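Side-chain contacts in Glyoxalase/bleomycin resistance protein/dioxygenase (Alicyclobacillus acidocaldarius subsp. acidocaldarius, PDB 3RRI), which may act as a dioxygenase or related metalloenzyme of the glyoxalase (vicinal oxygen chelate) superfamily, although its substrate is not established: residues A[100-103]-A[109-112]; A[46-51]-A[123-128]; A[73-76]-A[80-83]; A[87-90]-A[94-97]. All blocks are in the same frame, centred on the assembly; numbering follows the deposited sequence.

How the interactions relate
The chain has the paired βαβββ architecture of vicinal oxygen chelate proteins, and all four contacts gather around one of its two sheets. Interaction 2 spans the longest stretch of sequence and encloses the others: along the chain 73-76/80-83 comes first, then 87-90/94-97, then 100-103/109-112. Interactions 3 and 4 share helix 78-90, with centres about 14 Å apart, and both join it to the sheet. Interaction 1 is a hairpin at the margin, its centre about 16 Å from that of interaction 2, and strands 110-116 and 122-128 link the two. Only interaction 2 reaches the other sheet, through Phe47 and Phe48, so it ties the two halves together.

Interaction 1. Residues A[100-103]-A[109-112]; sequences SRRF and EHET
Glu109 meets Arg101 near the loop end of the hairpin made by strands 100-102 and 110-116. Its CG stands opposite the backbone N (chi1 -178°), and the extended chain carries Glu109 OE2 to 2.9 Å from Arg101 NH1. The oxygen lies in the guanidinium plane, but the nitrogen approaches from above the carboxylate plane, 48° out of it. Glu109 OE1 is taken by the backbone N of Gly105 in the connecting loop.

His110 comes next, on the other face of the sheet. Backbone bonds run both ways, His110 N to Arg102 O at 3.1 Å and Arg102 N to His110 O at 3.0 Å. Arg102 CB lies over one face of the imidazole, while Phe103 CD2 comes to its edge, 3.5 Å from His110 CE1. A bond from ND1 to the Glu108 carbonyl fixes the ring's rotation.

Glu111 returns to the face of Arg101 and runs alongside it, guanidinium and carboxylate planes inclined by only 14°. Glu111 OE1 is 3.4 Å from Arg101 NH2, a looser salt bridge.

Thr112 closes the pairing: Thr112 N bonds to Ser100 O at 2.9 Å, while OG1 turns to Glu124. One long, flexible arginine thus serves two acids and probably offsets some of their negative charge, to which nearby Glu104 adds; on the opposite face, His110 lies near a bound acetate, probably from the crystallisation liquor.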
loop_
_atom_site.group_PDB
_atom_site.type_symbol
_atom_site.label_atom_id
_atom_site.label_comp_id
_atom_site.label_asym_id
_atom_site.label_seq_id
_atom_site.Cartn_x
_atom_site.Cartn_y
_atom_site.Cartn_z
ATOM N N SER A 100 6.071 23.046 22.433
ATOM C CA SER A 100 6.151 24.400 21.911
ATOM C C SER A 100 5.767 24.452 20.431
ATOM O O SER A 100 5.515 23.420 19.821
ATOM C CB SER A 100 7.575 24.926 22.105
ATOM O OG SER A 100 7.659 26.317 21.866
ATOM N N ARG A 101 5.729 25.661 19.882
ATOM C CA ARG A 101 5.464 25.918 18.457
ATOM C C ARG A 101 6.665 26.604 17.831
ATOM O O ARG A 101 7.307 27.439 18.453
ATOM C CB ARG A 101 4.280 26.842 18.295
ATOM C CG ARG A 101 3.046 26.326 18.919
ATOM C CD ARG A 101 2.434 25.212 18.111
ATOM N NE ARG A 101 1.185 24.811 18.751
ATOM C CZ ARG A 101 -0.017 25.317 18.482
ATOM N NH1 ARG A 101 -0.180 26.234 17.532
ATOM N NH2 ARG A 101 -1.075 24.879 19.166
ATOM N N ARG A 102 6.973 26.234 16.604
ATOM C CA ARG A 102 8.040 26.844 15.859
ATOM C C ARG A 102 7.399 27.314 14.536
ATOM O O ARG A 102 6.446 26.693 14.047
ATOM C CB ARG A 102 9.186 25.820 15.721
ATOM C CG ARG A 102 10.050 25.906 14.471
ATOM C CD ARG A 102 11.408 26.516 14.681
ATOM N NE ARG A 102 11.361 27.885 15.190
ATOM C CZ ARG A 102 12.340 28.778 15.044
ATOM N NH1 ARG A 102 13.459 28.477 14.376
ATOM N NH2 ARG A 102 12.189 29.991 15.557
ATOM N N PHE A 103 7.880 28.456 14.028
ATOM C CA PHE A 103 7.234 29.215 12.946
ATOM C C PHE A 103 5.749 29.491 13.170
ATOM O O PHE A 103 4.933 29.338 12.275
ATOM C CB PHE A 103 7.456 28.504 11.626
ATOM C CG PHE A 103 8.899 28.237 11.328
ATOM C CD1 PHE A 103 9.868 29.217 11.538
ATOM C CD2 PHE A 103 9.296 27.012 10.821
ATOM C CE1 PHE A 103 11.207 28.970 11.246
ATOM C CE2 PHE A 103 10.623 26.760 10.523
ATOM C CZ PHE A 103 11.586 27.744 10.737
ATOM N N GLU A 109 4.222 26.244 10.282
ATOM C CA GLU A 109 4.106 26.047 11.702
ATOM C C GLU A 109 4.077 24.579 12.091
ATOM O O GLU A 109 3.363 23.771 11.482
ATOM C CB GLU A 109 2.795 26.667 12.228
ATOM C CG GLU A 109 2.665 26.516 13.751
ATOM C CD GLU A 109 1.654 27.445 14.398
ATOM O OE1 GLU A 109 0.903 28.135 13.680
ATOM O OE2 GLU A 109 1.637 27.473 15.651
ATOM N N HIS A 110 4.815 24.239 13.147
ATOM C CA HIS A 110 4.748 22.885 13.681
ATOM C C HIS A 110 4.846 22.855 15.214
ATOM O O HIS A 110 5.501 23.731 15.791
ATOM C CB HIS A 110 5.864 22.028 13.067
ATOM C CG HIS A 110 7.225 22.668 13.069
ATOM N ND1 HIS A 110 7.617 23.614 12.141
ATOM C CD2 HIS A 110 8.317 22.422 13.833
ATOM C CE1 HIS A 110 8.880 23.942 12.353
ATOM N NE2 HIS A 110 9.335 23.214 13.361
ATOM N N GLU A 111 4.175 21.877 15.851
ATOM C CA GLU A 111 4.382 21.591 17.264
ATOM C C GLU A 111 5.656 20.812 17.395
ATOM O O GLU A 111 5.965 19.982 16.527
ATOM C CB GLU A 111 3.221 20.797 17.854
ATOM C CG GLU A 111 1.845 21.484 17.799
ATOM C CD GLU A 111 0.887 21.111 18.944
ATOM O OE1 GLU A 111 -0.273 21.557 18.896
ATOM O OE2 GLU A 111 1.261 20.403 19.890
ATOM N N THR A 112 6.384 21.023 18.492
ATOM C CA THR A 112 7.684 20.405 18.685
ATOM C C THR A 112 7.917 20.152 20.179
ATOM O O THR A 112 7.438 20.927 21.024
ATOM C CB THR A 112 8.778 21.350 18.166
ATOM O OG1 THR A 112 10.062 20.784 18.374
ATOM C CG2 THR A 112 8.727 22.649 18.935
#

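Interaction 2. Residues A[46-51]-A[123-128]; sequences DFFGDQ and LEFKYY. With ACT (acetate ion), chain D.
Phe47 and Phe125 reach toward each other from opposite directions, their CZ atoms 4.1 Å apart. Beside them, Leu123 CD2 sits at the edge of the Phe47 ring, 4.0 Å from Phe47 CE1. Phe48 completes the cluster, Phe48 CE2 lying 3.9 Å from Phe125 CE1; these two rings meet obliquely, planes at 53°. Long, flat side chains suit this place because the backbones stay far apart, with Phe47 CA and Leu123 CA separated by 11.3 Å.

A type I' turn from Phe47 to Asp50 presents both phenylalanines to strand 122-128, with Phe48 CD2 over the centre of the Phe47 ring. It is closed by the paired backbones of Phe47 and Asp50, and Asp46 OD1 accepts from Gly49 N at 2.8 Å in an Asx motif. Glycine fits there, since a CB would press on the preceding carbonyl. Leu84 of helix 78-90 touches both Phe48 and Phe125.

Further along strand 122-128, Tyr128 OH donates to an acetate oxygen O at 2.7 Å and receives a bond from Lys126 NZ at 2.9 Å. Arg37 of the second subunit also grips this ion, probably a crystallisation component that may mark a pocket. The strand therefore divides its chemistry: Leu123 and Phe125 join the two sheets through carbon alone, whereas Lys126 and Tyr128, with that Arg37, make a polar site consistent with binding a small anion.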
loop_
_atom_site.group_PDB
_atom_site.type_symbol
_atom_site.label_atom_id
_atom_site.label_comp_id
_atom_site.label_asym_id
_atom_site.label_seq_id
_atom_site.Cartn_x
_atom_site.Cartn_y
_atom_site.Cartn_z
ATOM N N ASP A 46 15.488 -0.345 16.603
ATOM C CA ASP A 46 14.399 -0.017 15.712
ATOM C C ASP A 46 13.774 1.211 16.399
ATOM O O ASP A 46 13.085 1.107 17.440
ATOM C CB ASP A 46 13.439 -1.203 15.560
ATOM C CG ASP A 46 12.120 -0.851 14.929
ATOM O OD1 ASP A 46 11.819 0.347 14.730
ATOM O OD2 ASP A 46 11.354 -1.814 14.607
ATOM N N PHE A 47 14.093 2.362 15.818
ATOM C CA PHE A 47 13.724 3.671 16.338
ATOM C C PHE A 47 12.564 4.165 15.457
ATOM O O PHE A 47 12.764 4.771 14.393
ATOM C CB PHE A 47 14.946 4.591 16.292
ATOM C CG PHE A 47 14.657 6.011 16.708
ATOM C CD1 PHE A 47 14.780 6.377 18.030
ATOM C CD2 PHE A 47 14.372 6.978 15.769
ATOM C CE1 PHE A 47 14.547 7.704 18.406
ATOM C CE2 PHE A 47 14.158 8.301 16.111
ATOM C CZ PHE A 47 14.231 8.660 17.458
ATOM N N PHE A 48 11.320 3.869 15.870
ATOM C CA PHE A 48 10.116 4.268 15.128
ATOM C C PHE A 48 10.122 3.781 13.678
ATOM O O PHE A 48 9.519 4.378 12.793
ATOM C CB PHE A 48 9.916 5.798 15.179
ATOM C CG PHE A 48 9.775 6.347 16.565
ATOM C CD1 PHE A 48 8.517 6.538 17.097
ATOM C CD2 PHE A 48 10.870 6.648 17.347
ATOM C CE1 PHE A 48 8.383 7.041 18.404
ATOM C CE2 PHE A 48 10.726 7.161 18.654
ATOM C CZ PHE A 48 9.460 7.364 19.148
ATOM N N GLY A 49 10.805 2.657 13.457
ATOM C CA GLY A 49 10.845 2.033 12.133
ATOM C C GLY A 49 12.091 2.367 11.331
ATOM O O GLY A 49 12.311 1.759 10.278
ATOM N N ASP A 50 12.864 3.340 11.786
ATOM C CA ASP A 50 14.206 3.645 11.213
ATOM C C ASP A 50 15.252 2.997 12.136
ATOM O O ASP A 50 14.910 2.367 13.147
ATOM C CB ASP A 50 14.370 5.135 11.031
ATOM C CG ASP A 50 13.495 5.652 9.924
ATOM O OD1 ASP A 50 13.631 5.213 8.782
ATOM O OD2 ASP A 50 12.621 6.501 10.148
ATOM N N GLN A 51 16.543 3.029 11.754
ATOM C CA GLN A 51 17.571 2.432 12.574
ATOM C C GLN A 51 18.389 3.505 13.301
ATOM O O GLN A 51 18.923 4.419 12.666
ATOM C CB GLN A 51 18.535 1.569 11.715
ATOM C CG GLN A 51 19.544 0.850 12.587
ATOM C CD GLN A 51 20.758 0.313 11.821
ATOM O OE1 GLN A 51 21.341 0.986 10.976
ATOM N NE2 GLN A 51 21.157 -0.884 12.181
ATOM N N LEU A 123 16.770 14.778 20.815
ATOM C CA LEU A 123 15.717 14.174 20.025
ATOM C C LEU A 123 14.628 15.203 19.865
ATOM O O LEU A 123 14.089 15.675 20.874
ATOM C CB LEU A 123 15.143 12.967 20.727
ATOM C CG LEU A 123 16.022 11.708 20.821
ATOM C CD1 LEU A 123 17.162 11.951 21.759
ATOM C CD2 LEU A 123 15.183 10.507 21.234
ATOM N N GLU A 124 14.277 15.531 18.631
ATOM C CA GLU A 124 13.152 16.426 18.381
ATOM C C GLU A 124 12.031 15.690 17.668
ATOM O O GLU A 124 12.264 14.984 16.681
ATOM C CB GLU A 124 13.549 17.635 17.556
ATOM C CG GLU A 124 12.373 18.607 17.381
ATOM C CD GLU A 124 12.596 19.733 16.381
ATOM O OE1 GLU A 124 13.467 19.603 15.483
ATOM O OE2 GLU A 124 11.875 20.768 16.500
ATOM N N PHE A 125 10.803 15.831 18.159
ATOM C CA PHE A 125 9.631 15.271 17.519
ATOM C C PHE A 125 8.742 16.394 17.085
ATOM O O PHE A 125 8.630 17.379 17.823
ATOM C CB PHE A 125 8.918 14.281 18.437
ATOM C CG PHE A 125 9.796 13.141 18.825
ATOM C CD1 PHE A 125 9.937 12.057 17.947
ATOM C CD2 PHE A 125 10.543 13.160 19.970
ATOM C CE1 PHE A 125 10.789 11.003 18.250
ATOM C CE2 PHE A 125 11.387 12.095 20.271
ATOM C CZ PHE A 125 11.519 11.022 19.394
ATOM N N LYS A 126 8.158 16.279 15.899
ATOM C CA LYS A 126 7.424 17.368 15.292
ATOM C C LYS A 126 6.087 16.898 14.713
ATOM O O LYS A 126 5.916 15.747 14.357
ATOM C CB LYS A 126 8.222 18.006 14.134
ATOM C CG LYS A 126 9.548 18.618 14.500
ATOM C CD LYS A 126 10.117 19.500 13.365
ATOM C CE LYS A 126 10.908 18.620 12.355
ATOM N NZ LYS A 126 11.698 19.482 11.377
ATOM N N TYR A 127 5.148 17.828 14.631
ATOM C CA TYR A 127 3.933 17.662 13.886
ATOM C C TYR A 127 3.632 18.954 13.133
ATOM O O TYR A 127 3.512 20.018 13.765
ATOM C CB TYR A 127 2.759 17.326 14.830
ATOM C CG TYR A 127 1.435 17.425 14.160
ATOM C CD1 TYR A 127 0.978 16.409 13.349
ATOM C CD2 TYR A 127 0.633 18.580 14.289
ATOM C CE1 TYR A 127 -0.209 16.478 12.719
ATOM C CE2 TYR A 127 -0.568 18.659 13.631
ATOM C CZ TYR A 127 -0.980 17.615 12.831
ATOM O OH TYR A 127 -2.188 17.666 12.161
ATOM N N TYR A 128 3.485 18.892 11.801
ATOM C CA TYR A 128 3.195 20.042 10.967
ATOM C C TYR A 128 1.704 20.126 10.690
ATOM O O TYR A 128 1.054 19.139 10.343
ATOM C CB TYR A 128 3.971 19.989 9.610
ATOM C CG TYR A 128 5.450 20.277 9.742
ATOM C CD1 TYR A 128 5.953 21.533 9.475
ATOM C CD2 TYR A 128 6.337 19.268 10.120
ATOM C CE1 TYR A 128 7.303 21.810 9.602
ATOM C CE2 TYR A 128 7.713 19.519 10.250
ATOM C CZ TYR A 128 8.194 20.786 9.969
ATOM O OH TYR A 128 9.550 21.007 10.101
HETATM C C ACT D . 12.020 23.313 9.660
HETATM O O ACT D . 10.748 23.328 9.626
HETATM O OXT ACT D . 12.596 22.263 10.055
HETATM C CH3 ACT D . 12.812 24.504 9.223
#

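Interaction 3. Residues A[73-76]-A[80-83]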
loop_
_atom_site.group_PDB
_atom_site.type_symbol
_atom_site.label_atom_id
_atom_site.label_comp_id
_atom_site.label_asym_id
_atom_site.label_seq_id
_atom_site.Cartn_x
_atom_site.Cartn_y
_atom_site.Cartn_z
ATOM N N ILE A 73 11.599 12.188 14.699
ATOM C CA ILE A 73 10.533 11.812 13.783
ATOM C C ILE A 73 9.549 12.947 13.639
ATOM O O ILE A 73 9.201 13.589 14.646
ATOM C CB ILE A 73 9.787 10.542 14.236
ATOM C CG1 ILE A 73 10.770 9.405 14.550
ATOM C CG2 ILE A 73 8.723 10.164 13.219
ATOM C CD1 ILE A 73 11.626 8.872 13.313
ATOM N N THR A 74 9.075 13.178 12.428
ATOM C CA THR A 74 7.951 14.080 12.154
ATOM C C THR A 74 6.757 13.219 11.819
ATOM O O THR A 74 6.788 12.385 10.924
ATOM C CB THR A 74 8.281 15.048 11.039
ATOM O OG1 THR A 74 9.455 15.767 11.392
ATOM C CG2 THR A 74 7.110 15.999 10.683
ATOM N N PHE A 75 5.713 13.321 12.641
ATOM C CA PHE A 75 4.575 12.453 12.518
ATOM C C PHE A 75 3.486 13.076 11.661
ATOM O O PHE A 75 3.136 14.227 11.861
ATOM C CB PHE A 75 3.955 12.171 13.906
ATOM C CG PHE A 75 4.851 11.420 14.817
ATOM C CD1 PHE A 75 5.061 10.043 14.631
ATOM C CD2 PHE A 75 5.517 12.059 15.853
ATOM C CE1 PHE A 75 5.912 9.363 15.471
ATOM C CE2 PHE A 75 6.356 11.369 16.695
ATOM C CZ PHE A 75 6.578 10.028 16.488
ATOM N N ARG A 76 2.933 12.310 10.723
ATOM C CA ARG A 76 1.824 12.805 9.904
ATOM C C ARG A 76 0.553 12.928 10.748
ATOM O O ARG A 76 -0.219 13.875 10.572
ATOM C CB ARG A 76 1.521 11.935 8.677
ATOM C CG ARG A 76 0.578 12.670 7.694
ATOM C CD ARG A 76 0.620 12.101 6.295
ATOM N NE ARG A 76 1.977 12.052 5.717
ATOM C CZ ARG A 76 2.408 12.727 4.645
ATOM N NH1 ARG A 76 1.601 13.567 3.989
ATOM N NH2 ARG A 76 3.670 12.555 4.218
ATOM N N HIS A 80 -0.131 10.234 16.941
ATOM C CA HIS A 80 1.161 9.627 17.228
ATOM C C HIS A 80 2.095 10.572 17.975
ATOM O O HIS A 80 2.781 10.165 18.913
ATOM C CB HIS A 80 1.836 9.104 15.957
ATOM C CG HIS A 80 1.122 7.949 15.323
ATOM N ND1 HIS A 80 1.118 7.733 13.962
ATOM C CD2 HIS A 80 0.417 6.928 15.864
ATOM C CE1 HIS A 80 0.428 6.639 13.690
ATOM N NE2 HIS A 80 -0.009 6.124 14.830
ATOM N N PHE A 81 2.073 11.850 17.572
ATOM C CA PHE A 81 2.831 12.879 18.255
ATOM C C PHE A 81 2.350 13.017 19.739
ATOM O O PHE A 81 3.147 12.985 20.666
ATOM C CB PHE A 81 2.683 14.197 17.474
ATOM C CG PHE A 81 3.337 15.391 18.100
ATOM C CD1 PHE A 81 4.645 15.732 17.799
ATOM C CD2 PHE A 81 2.629 16.225 18.967
ATOM C CE1 PHE A 81 5.243 16.819 18.359
ATOM C CE2 PHE A 81 3.220 17.338 19.507
ATOM C CZ PHE A 81 4.508 17.636 19.230
ATOM N N ASP A 82 1.024 13.114 19.914
ATOM C CA ASP A 82 0.430 13.282 21.258
ATOM C C ASP A 82 0.705 12.070 22.144
ATOM O O ASP A 82 1.001 12.217 23.320
ATOM C CB ASP A 82 -1.081 13.485 21.180
ATOM C CG ASP A 82 -1.491 14.803 20.522
ATOM O OD1 ASP A 82 -0.628 15.663 20.269
ATOM O OD2 ASP A 82 -2.706 14.936 20.240
ATOM N N ASN A 83 0.578 10.857 21.593
ATOM C CA ASN A 83 0.904 9.656 22.333
ATOM C C ASN A 83 2.337 9.650 22.840
ATOM O O ASN A 83 2.618 9.192 23.924
ATOM C CB ASN A 83 0.720 8.411 21.458
ATOM C CG ASN A 83 -0.742 8.043 21.238
ATOM O OD1 ASN A 83 -1.651 8.635 21.843
ATOM N ND2 ASN A 83 -0.976 7.070 20.358
#
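Phe75 and Phe81 bring their CA atoms to 6.0 Å where the chain leaves strand 70-74 and, after a short connection, enters helix 78-90. The approach sets the first turns of the helix against the end of the strand, as in the strand-to-helix step of a βαβββ unit.

Phe75 fills the corner. With CG beside the backbone N (chi1 -65°), its ring swings under the helix and lies between Ile73 CG2 on one face and the backbone carbon of His80 on the other. At its rim, Phe75 CD1 touches His80 CB at 3.6 Å, and Phe75 CD2 touches Phe81 CA at 3.7 Å. A flat aromatic ring can slip beneath the helix backbone in this way.

Of its side chain, His80 lends CB to this packing. Its imidazole leads off to the fourth subunit, where NE2 is hydrogen-bonded to Asp131 of that subunit. Phe81 turns its own ring onward to meet Phe113 edge-to-face, and Phe75 CD2 lies at the edge of the Phe81 ring, near its plane. Phe75 also packs on Phe125.

Nothing polar passes between the two segments: the corner is held by van der Waals contact of an aromatic ring with main-chain and CB atoms, which leaves the polar end of His80 available for subunit assembly.

Interaction 4. Residues A[87-90]-A[94-97]; sequences LAKQ and PFYH
Lys89 has its CG beside the backbone N (chi1 -75°), and one bend at chi2 (-65°) turns the chain over Phe95, after which it runs extended and its methylenes pass across the ring. Phe95 turns its own CG beside the backbone N and projects from the start of strand 95-98 toward the helix, so that the two side chains cross at about a right angle.

Lysine meets the face with both carbon and charge. Lys89 CD is 3.7 Å from Phe95 CE1, its CE makes a CH-pi contact 4.2 Å from the ring centroid, and its NZ stands over the same face at 4.6 Å from that centroid, 19° off the normal, a cation-pi geometry. Ala88 adds its methyl, Ala88 CB being 3.7 Å from Phe95 CZ; so small a side chain lets the ring come close to the last turn of helix 78-90. Leu115 of strand 110-116 touches both Ala88 and Phe95.

Beyond Phe95 the chain makes a classic beta bulge, Tyr96 and His97 both facing Phe114. Asp98 then forms a salt bridge with Lys89 NZ and so positions the ammonium. An exposed lysine thus shields a hydrophobic ring with its methylenes, while its ammonium probably gains from both the ring face and the Asp98 carboxylate, joining the helix end to the strand that follows.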
loop_
_atom_site.group_PDB
_atom_site.type_symbol
_atom_site.label_atom_id
_atom_site.label_comp_id
_atom_site.label_asym_id
_atom_site.label_seq_id
_atom_site.Cartn_x
_atom_site.Cartn_y
_atom_site.Cartn_z
ATOM N N LEU A 87 3.732 9.625 26.626
ATOM C CA LEU A 87 4.623 8.585 27.062
ATOM C C LEU A 87 5.840 9.169 27.793
ATOM O O LEU A 87 6.215 8.688 28.881
ATOM C CB LEU A 87 5.077 7.768 25.839
ATOM C CG LEU A 87 6.075 6.611 26.035
ATOM C CD1 LEU A 87 5.970 5.534 24.898
ATOM C CD2 LEU A 87 7.517 7.042 26.143
ATOM N N ALA A 88 6.471 10.158 27.168
ATOM C CA ALA A 88 7.662 10.813 27.715
ATOM C C ALA A 88 7.387 11.431 29.091
ATOM O O ALA A 88 8.169 11.249 30.027
ATOM C CB ALA A 88 8.188 11.846 26.733
ATOM N N LYS A 89 6.233 12.082 29.188
ATOM C CA LYS A 89 5.820 12.700 30.456
ATOM C C LYS A 89 5.547 11.668 31.540
ATOM O O LYS A 89 6.103 11.764 32.637
ATOM C CB LYS A 89 4.577 13.565 30.245
ATOM C CG LYS A 89 4.874 14.868 29.567
ATOM C CD LYS A 89 5.744 15.738 30.422
ATOM C CE LYS A 89 5.904 17.121 29.848
ATOM N NZ LYS A 89 6.568 17.994 30.823
ATOM N N GLN A 90 4.721 10.678 31.233
ATOM C CA GLN A 90 4.381 9.685 32.228
ATOM C C GLN A 90 5.602 8.904 32.695
ATOM O O GLN A 90 5.766 8.675 33.891
ATOM C CB GLN A 90 3.259 8.765 31.743
ATOM C CG GLN A 90 1.913 9.501 31.548
ATOM C CD GLN A 90 0.701 8.592 31.680
ATOM O OE1 GLN A 90 0.797 7.485 32.207
ATOM N NE2 GLN A 90 -0.437 9.063 31.223
ATOM N N PRO A 94 13.664 12.809 30.307
ATOM C CA PRO A 94 13.980 14.226 30.420
ATOM C C PRO A 94 13.680 14.987 29.151
ATOM O O PRO A 94 14.055 14.534 28.074
ATOM C CB PRO A 94 15.498 14.250 30.698
ATOM C CG PRO A 94 15.825 12.920 31.159
ATOM C CD PRO A 94 14.802 11.947 30.667
ATOM N N PHE A 95 13.041 16.140 29.287
ATOM C CA PHE A 95 12.890 17.110 28.212
ATOM C C PHE A 95 14.021 18.146 28.222
ATOM O O PHE A 95 14.415 18.658 29.282
ATOM C CB PHE A 95 11.559 17.852 28.340
ATOM C CG PHE A 95 10.369 17.034 27.940
ATOM C CD1 PHE A 95 9.937 15.985 28.729
ATOM C CD2 PHE A 95 9.672 17.296 26.769
ATOM C CE1 PHE A 95 8.811 15.212 28.353
ATOM C CE2 PHE A 95 8.578 16.526 26.400
ATOM C CZ PHE A 95 8.164 15.469 27.188
ATOM N N TYR A 96 14.566 18.438 27.047
ATOM C CA TYR A 96 15.397 19.599 26.817
ATOM C C TYR A 96 14.535 20.830 26.589
ATOM O O TYR A 96 14.868 21.942 27.040
ATOM C CB TYR A 96 16.325 19.355 25.606
ATOM C CG TYR A 96 17.223 20.514 25.316
ATOM C CD1 TYR A 96 18.322 20.782 26.136
ATOM C CD2 TYR A 96 16.974 21.367 24.243
ATOM C CE1 TYR A 96 19.149 21.872 25.880
ATOM C CE2 TYR A 96 17.789 22.449 23.979
ATOM C CZ TYR A 96 18.869 22.696 24.803
ATOM O OH TYR A 96 19.677 23.775 24.530
ATOM N N HIS A 97 13.455 20.648 25.843
ATOM C CA HIS A 97 12.483 21.712 25.580
ATOM C C HIS A 97 11.080 21.125 25.589
ATOM O O HIS A 97 10.789 20.176 24.872
ATOM C CB HIS A 97 12.787 22.410 24.246
ATOM C CG HIS A 97 12.244 23.804 24.151
ATOM N ND1 HIS A 97 10.890 24.074 24.129
ATOM C CD2 HIS A 97 12.869 25.004 24.077
ATOM C CE1 HIS A 97 10.705 25.383 24.041
ATOM N NE2 HIS A 97 11.888 25.969 24.018
#